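Local atomic coordinates of RNase III inhibitor (Mycobacterium tuberculosis, PDB entry 5M3I), a protein that belongs to the macro domain family, an alpha/beta fold in which helices pack against a central mixed beta sheet. Residues G17-A22 with L43-R48; A26-V31 with A122-G127; V31-V36 with G63-G68; I85-K90 with A104-L109. All blocks are in the same frame, centred on the assembly; numbering follows the deposited sequence.

Contact 1: residues G17-A22 with L43-R48; sequences GDLLRA and LQFKRR
Leu20 reaches across to Phe45 and lays its CD1 methyl over one face of the ring, 4.2 Å from the centroid and 25° off the ring normal: a CH-pi contact, displaced toward the rim on the CE2 side. The other branch of the same leucine goes to the helix itself. Leu20 CD2 lies 3.6 Å from Gln44 O and also touches the CB atoms of Gln44 and Arg48, so the forked tip straddles ring and backbone. Leu19 has its CG trans to the backbone N (chi1 -174°), and this carries CD2 to the far end of the ring, 3.7 Å from Phe45 CZ, the two side chains crossing at about a right angle. What presents both leucines together is a short 3-10 turn. Asp18 OD1 accepts from Leu20 N at 3.1 Å, met from above the carboxylate plane, while Asp18 O takes Arg21 N. Behind the contact, Leu19 continues onto Ala122 and Pro124, and Phe45 rests on Leu27 and Asn29 of strand 26-31. The arrangement is an Asx turn in a loop between two strands of the macro domain, presenting two leucines to Phe45 and the adjoining turn of helix 40-48.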
loop_
_atom_site.group_PDB
_atom_site.type_symbol
_atom_site.label_atom_id
_atom_site.label_comp_id
_atom_site.label_asym_id
_atom_site.label_seq_id
_atom_site.Cartn_x
_atom_site.Cartn_y
_atom_site.Cartn_z
ATOM N N GLY A 17 8.394 -13.869 -0.656
ATOM C CA GLY A 17 7.985 -14.260 0.673
ATOM C C GLY A 17 6.945 -13.281 1.156
ATOM O O GLY A 17 6.189 -12.718 0.365
ATOM N N ASP A 18 6.942 -13.072 2.459
ATOM C CA ASP A 18 5.888 -12.377 3.148
ATOM C C ASP A 18 6.233 -10.884 3.187
ATOM O O ASP A 18 7.167 -10.475 3.869
ATOM C CB ASP A 18 5.760 -12.949 4.572
ATOM C CG ASP A 18 4.632 -12.298 5.389
ATOM O OD1 ASP A 18 3.805 -11.495 4.829
ATOM O OD2 ASP A 18 4.565 -12.636 6.605
ATOM N N LEU A 19 5.421 -10.087 2.499
ATOM C CA LEU A 19 5.555 -8.643 2.529
ATOM C C LEU A 19 5.677 -8.052 3.935
ATOM O O LEU A 19 6.441 -7.114 4.130
ATOM C CB LEU A 19 4.411 -7.966 1.778
ATOM C CG LEU A 19 4.588 -6.448 1.668
ATOM C CD1 LEU A 19 4.137 -5.906 0.324
ATOM C CD2 LEU A 19 3.823 -5.720 2.762
ATOM N N LEU A 20 4.910 -8.554 4.892
ATOM C CA LEU A 20 4.962 -8.019 6.255
ATOM C C LEU A 20 6.311 -8.211 6.959
ATOM O O LEU A 20 6.595 -7.524 7.945
ATOM C CB LEU A 20 3.852 -8.586 7.120
ATOM C CG LEU A 20 2.510 -7.859 6.949
ATOM C CD1 LEU A 20 1.909 -8.197 5.609
ATOM C CD2 LEU A 20 1.544 -8.261 8.032
ATOM N N ARG A 21 7.161 -9.089 6.438
ATOM C CA ARG A 21 8.508 -9.253 6.992
ATOM C C ARG A 21 9.553 -8.487 6.223
ATOM O O ARG A 21 10.746 -8.689 6.419
ATOM C CB ARG A 21 8.841 -10.747 7.079
ATOM C CG ARG A 21 7.959 -11.433 8.125
ATOM C CD ARG A 21 8.367 -12.861 8.445
ATOM N NE ARG A 21 8.476 -13.039 9.899
ATOM C CZ ARG A 21 9.599 -12.908 10.628
ATOM N NH1 ARG A 21 10.786 -12.612 10.068
ATOM N NH2 ARG A 21 9.537 -13.089 11.947
ATOM N N ALA A 22 9.128 -7.621 5.320
ATOM C CA ALA A 22 10.076 -6.823 4.562
ATOM C C ALA A 22 10.867 -5.938 5.513
ATOM O O ALA A 22 10.334 -5.423 6.503
ATOM C CB ALA A 22 9.367 -5.992 3.523
ATOM N N LEU A 43 -6.067 -8.446 5.719
ATOM C CA LEU A 43 -6.322 -9.216 6.941
ATOM C C LEU A 43 -5.040 -9.371 7.743
ATOM O O LEU A 43 -5.051 -9.205 8.963
ATOM C CB LEU A 43 -6.925 -10.585 6.640
ATOM C CG LEU A 43 -7.258 -11.481 7.854
ATOM C CD1 LEU A 43 -8.227 -10.803 8.831
ATOM C CD2 LEU A 43 -7.846 -12.802 7.357
ATOM N N GLN A 44 -3.935 -9.709 7.072
ATOM C CA GLN A 44 -2.659 -9.892 7.772
ATOM C C GLN A 44 -2.228 -8.583 8.425
ATOM O O GLN A 44 -1.761 -8.574 9.545
ATOM C CB GLN A 44 -1.589 -10.428 6.821
ATOM C CG GLN A 44 -1.918 -11.859 6.356
ATOM C CD GLN A 44 -2.083 -12.848 7.521
ATOM O OE1 GLN A 44 -1.103 -13.260 8.129
ATOM N NE2 GLN A 44 -3.316 -13.225 7.838
ATOM N N PHE A 45 -2.421 -7.458 7.731
ATOM C CA PHE A 45 -2.116 -6.141 8.330
ATOM C C PHE A 45 -2.981 -5.834 9.562
ATOM O O PHE A 45 -2.482 -5.302 10.558
ATOM C CB PHE A 45 -2.259 -5.007 7.326
ATOM C CG PHE A 45 -1.033 -4.764 6.479
ATOM C CD1 PHE A 45 -0.022 -3.895 6.917
ATOM C CD2 PHE A 45 -0.914 -5.323 5.184
ATOM C CE1 PHE A 45 1.069 -3.626 6.115
ATOM C CE2 PHE A 45 0.200 -5.050 4.388
ATOM C CZ PHE A 45 1.188 -4.202 4.857
ATOM N N LYS A 46 -4.255 -6.189 9.514
ATOM C CA LYS A 46 -5.135 -6.005 10.671
ATOM C C LYS A 46 -4.660 -6.803 11.898
ATOM O O LYS A 46 -4.680 -6.316 13.024
ATOM C CB LYS A 46 -6.570 -6.370 10.290
ATOM C CG LYS A 46 -7.611 -6.220 11.384
ATOM C CD LYS A 46 -8.975 -6.728 10.902
ATOM C CE LYS A 46 -9.991 -6.765 12.033
ATOM N NZ LYS A 46 -11.315 -7.319 11.609
ATOM N N ARG A 47 -4.219 -8.023 11.673
ATOM C CA ARG A 47 -3.803 -8.904 12.761
ATOM C C ARG A 47 -2.490 -8.429 13.394
ATOM O O ARG A 47 -2.284 -8.574 14.589
ATOM C CB ARG A 47 -3.711 -10.368 12.278
ATOM C CG ARG A 47 -5.065 -10.920 11.744
ATOM C CD ARG A 47 -5.429 -12.437 11.985
ATOM N NE ARG A 47 -4.253 -13.228 12.377
ATOM C CZ ARG A 47 -3.918 -13.607 13.621
ATOM N NH1 ARG A 47 -4.634 -13.260 14.695
ATOM N NH2 ARG A 47 -2.812 -14.339 13.787
ATOM N N ARG A 48 -1.618 -7.874 12.587
ATOM C CA ARG A 48 -0.332 -7.394 13.077
ATOM C C ARG A 48 -0.400 -5.996 13.697
ATOM O O ARG A 48 0.333 -5.730 14.610
ATOM C CB ARG A 48 0.671 -7.423 11.914
ATOM C CG ARG A 48 2.079 -7.006 12.255
ATOM C CD ARG A 48 2.806 -8.022 13.132
ATOM N NE ARG A 48 4.116 -7.456 13.412
ATOM C CZ ARG A 48 4.367 -6.502 14.311
ATOM N NH1 ARG A 48 3.418 -6.004 15.108
ATOM N NH2 ARG A 48 5.602 -6.051 14.435
#

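Contact 2: residues A26-V31 with A122-G127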
loop_
_atom_site.group_PDB
_atom_site.type_symbol
_atom_site.label_atom_id
_atom_site.label_comp_id
_atom_site.label_asym_id
_atom_site.label_seq_id
_atom_site.Cartn_x
_atom_site.Cartn_y
_atom_site.Cartn_z
ATOM N N ALA A 26 8.741 1.611 5.237
ATOM C CA ALA A 26 7.287 1.617 5.065
ATOM C C ALA A 26 6.793 0.324 4.421
ATOM O O ALA A 26 7.505 -0.317 3.649
ATOM C CB ALA A 26 6.850 2.801 4.225
ATOM N N LEU A 27 5.567 -0.049 4.769
ATOM C CA LEU A 27 4.866 -1.126 4.078
ATOM C C LEU A 27 3.608 -0.560 3.490
ATOM O O LEU A 27 2.927 0.207 4.163
ATOM C CB LEU A 27 4.493 -2.222 5.059
ATOM C CG LEU A 27 5.605 -2.812 5.913
ATOM C CD1 LEU A 27 4.996 -3.823 6.871
ATOM C CD2 LEU A 27 6.635 -3.484 5.039
ATOM N N VAL A 28 3.287 -0.944 2.255
ATOM C CA VAL A 28 2.003 -0.618 1.648
ATOM C C VAL A 28 0.967 -1.756 1.783
ATOM O O VAL A 28 1.248 -2.930 1.544
ATOM C CB VAL A 28 2.161 -0.270 0.188
ATOM C CG1 VAL A 28 0.805 0.063 -0.432
ATOM C CG2 VAL A 28 3.135 0.881 0.014
ATOM N N ASN A 29 -0.217 -1.384 2.229
ATOM C CA ASN A 29 -1.357 -2.258 2.363
ATOM C C ASN A 29 -2.409 -1.812 1.315
ATOM O O ASN A 29 -2.411 -0.659 0.909
ATOM C CB ASN A 29 -1.900 -2.115 3.782
ATOM C CG ASN A 29 -3.052 -3.058 4.093
ATOM O OD1 ASN A 29 -3.254 -4.069 3.429
ATOM N ND2 ASN A 29 -3.839 -2.695 5.095
ATOM N N THR A 30 -3.228 -2.743 0.828
ATOM C CA THR A 30 -4.286 -2.446 -0.142
ATOM C C THR A 30 -5.593 -2.520 0.598
ATOM O O THR A 30 -5.877 -3.542 1.250
ATOM C CB THR A 30 -4.330 -3.453 -1.316
ATOM O OG1 THR A 30 -4.256 -4.796 -0.839
ATOM C CG2 THR A 30 -3.132 -3.225 -2.207
ATOM N N VAL A 31 -6.380 -1.455 0.504
ATOM C CA VAL A 31 -7.616 -1.351 1.269
ATOM C C VAL A 31 -8.788 -0.874 0.432
ATOM O O VAL A 31 -8.623 -0.345 -0.675
ATOM C CB VAL A 31 -7.489 -0.376 2.466
ATOM C CG1 VAL A 31 -6.416 -0.853 3.404
ATOM C CG2 VAL A 31 -7.211 1.053 2.026
ATOM N N ALA A 122 7.979 -1.340 0.764
ATOM C CA ALA A 122 7.594 -2.645 0.196
ATOM C C ALA A 122 6.194 -2.496 -0.299
ATOM O O ALA A 122 5.304 -2.017 0.448
ATOM C CB ALA A 122 7.671 -3.754 1.229
ATOM N N VAL A 123 5.965 -2.961 -1.522
ATOM C CA VAL A 123 4.687 -2.775 -2.203
ATOM C C VAL A 123 4.117 -4.130 -2.688
ATOM O O VAL A 123 4.846 -4.899 -3.302
ATOM C CB VAL A 123 4.888 -1.860 -3.412
ATOM C CG1 VAL A 123 3.566 -1.515 -3.998
ATOM C CG2 VAL A 123 5.630 -0.580 -2.997
ATOM N N PRO A 124 2.841 -4.422 -2.401
ATOM C CA PRO A 124 2.185 -5.623 -2.879
ATOM C C PRO A 124 1.631 -5.422 -4.263
ATOM O O PRO A 124 1.671 -4.313 -4.775
ATOM C CB PRO A 124 1.032 -5.806 -1.898
ATOM C CG PRO A 124 0.683 -4.417 -1.529
ATOM C CD PRO A 124 1.968 -3.658 -1.497
ATOM N N PRO A 125 1.099 -6.475 -4.872
ATOM C CA PRO A 125 0.588 -6.334 -6.229
ATOM C C PRO A 125 -0.808 -5.690 -6.226
ATOM O O PRO A 125 -1.829 -6.372 -6.265
ATOM C CB PRO A 125 0.588 -7.781 -6.765
ATOM C CG PRO A 125 0.653 -8.668 -5.584
ATOM C CD PRO A 125 1.106 -7.876 -4.395
ATOM N N LEU A 126 -0.827 -4.370 -6.250
ATOM C CA LEU A 126 -1.999 -3.578 -5.967
ATOM C C LEU A 126 -3.179 -3.919 -6.884
ATOM O O LEU A 126 -3.078 -3.796 -8.093
ATOM C CB LEU A 126 -1.679 -2.097 -6.145
ATOM C CG LEU A 126 -0.549 -1.461 -5.379
ATOM C CD1 LEU A 126 -0.398 -0.019 -5.826
ATOM C CD2 LEU A 126 -0.834 -1.511 -3.883
ATOM N N GLY A 127 -4.285 -4.339 -6.282
ATOM C CA GLY A 127 -5.474 -4.643 -7.021
ATOM C C GLY A 127 -5.459 -5.909 -7.883
ATOM O O GLY A 127 -6.404 -6.141 -8.631
#
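Val28 N donates to Ala122 O over 2.9 Å in a nearly straight bond (164° at the hydrogen). One step earlier Ala122 N returns to Ala26 O at 3.1 Å. These two bonds frame Leu27 beside Ala122 in a parallel bridge. The next acceptor in the same pattern would be Val28 O, but the residue facing it is Pro124, which has no N-H; the ring carbon CD of Pro124 sits 3.2 Å from Val28 O instead, and the regular pairing stops there. Side chains carry the contact onward. Val28 puts CG1 opposite its backbone N (chi1 180°), where it meets Pro124 CD and, at 4.1 Å, Leu126 CD2, while CG2 lies alongside Val123 CG2. Thr30 CG2 presses on Leu126 CD2 at 3.3 Å, tighter than an ordinary carbon contact. On the other face of the sheet Leu27 CD2 rests 4.0 Å from Ala122 CB. Further out, Asn29 ND2 donates to Asn86 OD1, tying the strand to its other neighbour, 83-88. Helix 40-48 packs on the Leu27 and Asn29 face through Phe45, whereas Val123 and Leu126 on the opposite face meet Leu142 of helix 135-147.

Contact 3: residues V31-V36 with G63-G68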
loop_
_atom_site.group_PDB
_atom_site.type_symbol
_atom_site.label_atom_id
_atom_site.label_comp_id
_atom_site.label_asym_id
_atom_site.label_seq_id
_atom_site.Cartn_x
_atom_site.Cartn_y
_atom_site.Cartn_z
ATOM N N VAL A 31 -6.380 -1.455 0.504
ATOM C CA VAL A 31 -7.616 -1.351 1.269
ATOM C C VAL A 31 -8.788 -0.874 0.432
ATOM O O VAL A 31 -8.623 -0.345 -0.675
ATOM C CB VAL A 31 -7.489 -0.376 2.466
ATOM C CG1 VAL A 31 -6.416 -0.853 3.404
ATOM C CG2 VAL A 31 -7.211 1.053 2.026
ATOM N N ASN A 32 -9.973 -1.120 0.994
ATOM C CA ASN A 32 -11.204 -0.535 0.558
ATOM C C ASN A 32 -11.527 0.687 1.439
ATOM O O ASN A 32 -10.861 0.901 2.453
ATOM C CB ASN A 32 -12.355 -1.563 0.619
ATOM C CG ASN A 32 -12.597 -2.115 2.002
ATOM O OD1 ASN A 32 -13.031 -1.401 2.928
ATOM N ND2 ASN A 32 -12.306 -3.420 2.171
ATOM N N CYS A 33 -12.544 1.453 1.025
ATOM C CA CYS A 33 -12.959 2.681 1.701
ATOM C C CYS A 33 -14.099 2.514 2.733
ATOM O O CYS A 33 -14.591 3.501 3.245
ATOM C CB CYS A 33 -13.359 3.759 0.667
ATOM S SG CYS A 33 -12.041 4.225 -0.505
ATOM N N VAL A 34 -14.508 1.278 3.024
ATOM C CA VAL A 34 -15.646 1.053 3.883
ATOM C C VAL A 34 -15.274 0.356 5.181
ATOM O O VAL A 34 -16.147 -0.161 5.878
ATOM C CB VAL A 34 -16.805 0.321 3.158
ATOM C CG1 VAL A 34 -17.259 1.138 1.949
ATOM C CG2 VAL A 34 -16.440 -1.111 2.749
ATOM N N GLY A 35 -13.997 0.358 5.530
ATOM C CA GLY A 35 -13.602 0.022 6.886
ATOM C C GLY A 35 -13.447 -1.454 7.186
ATOM O O GLY A 35 -13.605 -1.876 8.327
ATOM N N VAL A 36 -13.173 -2.250 6.166
ATOM C CA VAL A 36 -13.121 -3.702 6.327
ATOM C C VAL A 36 -11.847 -4.248 5.753
ATOM O O VAL A 36 -11.553 -4.068 4.571
ATOM C CB VAL A 36 -14.299 -4.383 5.602
ATOM C CG1 VAL A 36 -14.231 -5.908 5.813
ATOM C CG2 VAL A 36 -15.626 -3.838 6.116
ATOM N N GLY A 63 -15.772 8.948 6.350
ATOM C CA GLY A 63 -15.570 9.329 4.946
ATOM C C GLY A 63 -14.198 9.936 4.583
ATOM O O GLY A 63 -14.038 10.550 3.513
ATOM N N GLU A 64 -13.188 9.703 5.414
ATOM C CA GLU A 64 -11.846 10.301 5.224
ATOM C C GLU A 64 -10.939 9.484 4.287
ATOM O O GLU A 64 -9.953 10.009 3.758
ATOM C CB GLU A 64 -11.125 10.473 6.581
ATOM C CG GLU A 64 -11.710 11.544 7.492
ATOM C CD GLU A 64 -11.245 11.440 8.957
ATOM O OE1 GLU A 64 -10.211 10.783 9.264
ATOM O OE2 GLU A 64 -11.931 12.045 9.817
ATOM N N VAL A 65 -11.270 8.207 4.090
ATOM C CA VAL A 65 -10.534 7.323 3.172
ATOM C C VAL A 65 -11.230 7.327 1.810
ATOM O O VAL A 65 -12.390 6.930 1.703
ATOM C CB VAL A 65 -10.460 5.892 3.728
ATOM C CG1 VAL A 65 -9.601 4.997 2.849
ATOM C CG2 VAL A 65 -9.901 5.900 5.133
ATOM N N THR A 66 -10.484 7.703 0.769
ATOM C CA THR A 66 -10.950 7.791 -0.583
ATOM C C THR A 66 -9.908 7.324 -1.579
ATOM O O THR A 66 -8.699 7.336 -1.313
ATOM C CB THR A 66 -11.269 9.271 -0.962
ATOM O OG1 THR A 66 -10.175 10.119 -0.582
ATOM C CG2 THR A 66 -12.542 9.752 -0.247
ATOM N N ILE A 67 -10.376 6.946 -2.767
ATOM C CA ILE A 67 -9.515 6.687 -3.899
ATOM C C ILE A 67 -8.619 7.908 -4.134
ATOM O O ILE A 67 -9.105 9.027 -4.176
ATOM C CB ILE A 67 -10.322 6.378 -5.195
ATOM C CG1 ILE A 67 -11.209 5.125 -5.025
ATOM C CG2 ILE A 67 -9.384 6.185 -6.401
ATOM C CD1 ILE A 67 -10.526 3.897 -4.436
ATOM N N GLY A 68 -7.325 7.677 -4.267
ATOM C CA GLY A 68 -6.369 8.681 -4.711
ATOM C C GLY A 68 -5.620 9.346 -3.565
ATOM O O GLY A 68 -4.855 10.279 -3.788
#
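Cys33 packs against Val65, Thr66 and Ile67 and makes nearly all of the contact; no hydrogen bond joins the two segments. Cys33 SG, placed trans to the carbonyl carbon (chi1 -59°), lodges against a bend of the 65-67 backbone: 3.7 Å from Thr66 CA, with Val65 CG1 and Ile67 CD1 each 4.2 Å away. The cysteine CB comes to 3.5 Å from Val65 O, so Cys33 lies against the backbone of 65-67 as well as between the side chains of Val65 and Ile67. Polar bonds serve instead to shape the Cys33 loop from within. Asn32 OD1 takes Val34 N at 3.1 Å in the carbonyl plane, on a lone pair, which closes an Asx turn around Cys33, and it receives a second, weak bond from Val36 N. From the same amide, Asn32 ND2 donates to Val36 O at 2.6 Å, so both ends of the group are engaged and its rotation is fixed across the 32-36 loop. Asn32 O is hydrogen-bonded to Tyr56 OH, fastening the loop to helix 50-61. On the partner side, Gly63 ends that helix in a Schellman motif. Val65 then packs on Ala59 and Cys60, and Val65 and Ile67 both touch Pro88 of strand 83-88, so the contact lies where helix 50-61, strand 26-31 and strand 83-88 come together.

Contact 4: residues I85-K90 with A104-L109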
loop_
_atom_site.group_PDB
_atom_site.type_symbol
_atom_site.label_atom_id
_atom_site.label_comp_id
_atom_site.label_asym_id
_atom_site.label_seq_id
_atom_site.Cartn_x
_atom_site.Cartn_y
_atom_site.Cartn_z
ATOM N N ILE A 85 1.305 2.461 4.910
ATOM C CA ILE A 85 0.643 3.288 3.911
ATOM C C ILE A 85 -0.492 2.457 3.340
ATOM O O ILE A 85 -0.278 1.513 2.579
ATOM C CB ILE A 85 1.610 3.696 2.821
ATOM C CG1 ILE A 85 2.822 4.394 3.442
ATOM C CG2 ILE A 85 0.912 4.608 1.827
ATOM C CD1 ILE A 85 3.961 4.652 2.474
ATOM N N ASN A 86 -1.714 2.797 3.736
ATOM C CA ASN A 86 -2.892 2.097 3.266
ATOM C C ASN A 86 -3.327 2.727 1.972
ATOM O O ASN A 86 -3.759 3.865 1.946
ATOM C CB ASN A 86 -3.999 2.168 4.293
ATOM C CG ASN A 86 -3.641 1.424 5.565
ATOM O OD1 ASN A 86 -3.700 0.197 5.608
ATOM N ND2 ASN A 86 -3.313 2.164 6.627
ATOM N N PHE A 87 -3.208 1.966 0.892
ATOM C CA PHE A 87 -3.463 2.430 -0.488
ATOM C C PHE A 87 -4.842 1.933 -0.895
ATOM O O PHE A 87 -5.058 0.726 -0.991
ATOM C CB PHE A 87 -2.388 1.788 -1.359
ATOM C CG PHE A 87 -2.322 2.260 -2.748
ATOM C CD1 PHE A 87 -3.433 2.201 -3.571
ATOM C CD2 PHE A 87 -1.145 2.746 -3.248
ATOM C CE1 PHE A 87 -3.357 2.641 -4.857
ATOM C CE2 PHE A 87 -1.077 3.241 -4.521
ATOM C CZ PHE A 87 -2.182 3.138 -5.345
ATOM N N PRO A 88 -5.814 2.857 -1.119
ATOM C CA PRO A 88 -7.152 2.364 -1.531
ATOM C C PRO A 88 -7.170 1.860 -2.948
ATOM O O PRO A 88 -6.872 2.591 -3.848
ATOM C CB PRO A 88 -8.052 3.606 -1.361
ATOM C CG PRO A 88 -7.322 4.428 -0.300
ATOM C CD PRO A 88 -5.886 4.288 -0.738
ATOM N N THR A 89 -7.491 0.590 -3.118
ATOM C CA THR A 89 -7.566 -0.027 -4.419
ATOM C C THR A 89 -9.038 -0.239 -4.811
ATOM O O THR A 89 -9.305 -0.626 -5.938
ATOM C CB THR A 89 -6.848 -1.385 -4.424
ATOM O OG1 THR A 89 -7.374 -2.212 -3.370
ATOM C CG2 THR A 89 -5.409 -1.198 -4.204
ATOM N N LYS A 90 -9.955 -0.014 -3.876
ATOM C CA LYS A 90 -11.387 -0.211 -4.087
ATOM C C LYS A 90 -12.169 0.771 -3.240
ATOM O O LYS A 90 -11.678 1.221 -2.147
ATOM C CB LYS A 90 -11.823 -1.590 -3.566
ATOM C CG LYS A 90 -11.321 -2.772 -4.315
ATOM C CD LYS A 90 -11.766 -4.039 -3.590
ATOM C CE LYS A 90 -11.472 -5.298 -4.392
ATOM N NZ LYS A 90 -12.666 -6.188 -4.397
ATOM N N ALA A 104 -4.304 7.033 -9.659
ATOM C CA ALA A 104 -4.571 8.150 -8.763
ATOM C C ALA A 104 -3.862 7.955 -7.425
ATOM O O ALA A 104 -3.270 8.882 -6.886
ATOM C CB ALA A 104 -6.080 8.362 -8.570
ATOM N N GLY A 105 -3.917 6.752 -6.893
ATOM C CA GLY A 105 -3.187 6.443 -5.673
ATOM C C GLY A 105 -1.663 6.593 -5.755
ATOM O O GLY A 105 -1.037 7.058 -4.797
ATOM N N LEU A 106 -1.079 6.215 -6.876
ATOM C CA LEU A 106 0.355 6.292 -7.040
ATOM C C LEU A 106 0.823 7.718 -6.957
ATOM O O LEU A 106 1.879 7.988 -6.359
ATOM C CB LEU A 106 0.818 5.640 -8.365
ATOM C CG LEU A 106 0.727 4.103 -8.334
ATOM C CD1 LEU A 106 0.918 3.537 -9.738
ATOM C CD2 LEU A 106 1.739 3.479 -7.432
ATOM N N ILE A 107 0.042 8.637 -7.510
ATOM C CA ILE A 107 0.381 10.031 -7.396
ATOM C C ILE A 107 0.568 10.386 -5.914
ATOM O O ILE A 107 1.575 10.992 -5.551
ATOM C CB ILE A 107 -0.683 10.949 -8.058
ATOM C CG1 ILE A 107 -0.665 10.772 -9.595
ATOM C CG2 ILE A 107 -0.404 12.426 -7.708
ATOM C CD1 ILE A 107 -1.818 11.454 -10.344
ATOM N N ASP A 108 -0.392 10.006 -5.059
ATOM C CA ASP A 108 -0.298 10.382 -3.666
ATOM C C ASP A 108 0.724 9.532 -2.927
ATOM O O ASP A 108 1.296 9.985 -1.928
ATOM C CB ASP A 108 -1.634 10.329 -2.985
ATOM C CG ASP A 108 -1.662 11.119 -1.703
ATOM O OD1 ASP A 108 -1.400 12.334 -1.740
ATOM O OD2 ASP A 108 -2.000 10.570 -0.636
ATOM N N LEU A 109 0.932 8.295 -3.358
ATOM C CA LEU A 109 1.957 7.476 -2.739
ATOM C C LEU A 109 3.337 8.150 -2.890
ATOM O O LEU A 109 4.100 8.156 -1.929
ATOM C CB LEU A 109 2.029 6.081 -3.353
ATOM C CG LEU A 109 3.130 5.169 -2.776
ATOM C CD1 LEU A 109 2.947 4.909 -1.285
ATOM C CD2 LEU A 109 3.146 3.839 -3.531
#
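Gly105 and Leu109, which lie on the side of the helix that meets Phe87 and Ile85, are joined by the helical bond from Leu109 N to Gly105 O, short at 2.7 Å. Against this turn Phe87 is the main partner. With CG trans to the backbone N (chi1 -171°), its ring runs out from the strand until Phe87 CZ lies 3.5 Å from Gly105 CA and equally near Gly105 C, meeting the helix backbone obliquely. Gly105 has no side chain to hold the ring off, which allows so close an approach, and Leu106 CD2 touches the ring at Phe87 CE2, 4.1 Å away. Two residues earlier in the strand, Ile85 CG2 (3.7 Å) and CD1 both touch Leu109 CD1, and the two side chains cross at about a right angle. Strand and helix run nearly antiparallel, at 157°, with their axes 8.7 Å apart at the closest point. Asp108 looks off this interface, in a salt bridge to Arg111 through OD1 and a hydrogen bond from Met70 N to OD2, while Leu106 and Leu109 pass on to helix 135-147. No hydrogen bond spans the contact; strand 83-88 and helix 99-115 are held together by buried apolar shape, a ring fitted to a glycine and a leucine fitted to an isoleucine.

How the contacts relate
From the N terminus, the loop after strand 12-14 opens contact 1, which closes over twenty residues at helix 40-48. Before it does, strand 26-31 has opened contact 2, so those two cross; the first segment of contact 3 also begins inside contact 1, which it crosses without touching. Contact 2 closes last, at 122-127, and its long loop encloses contacts 3 and 4, which follow each other in series. Val31 belongs to both contacts 2 and 3, and its backbone pairs with strand 83-88 of contact 4. Contact 2 joins two neighbouring inner strands of the sheet, contact 1 adds a helix to one face, contact 4 another to the opposite face, and contact 3 joins two loops at the sheet's end.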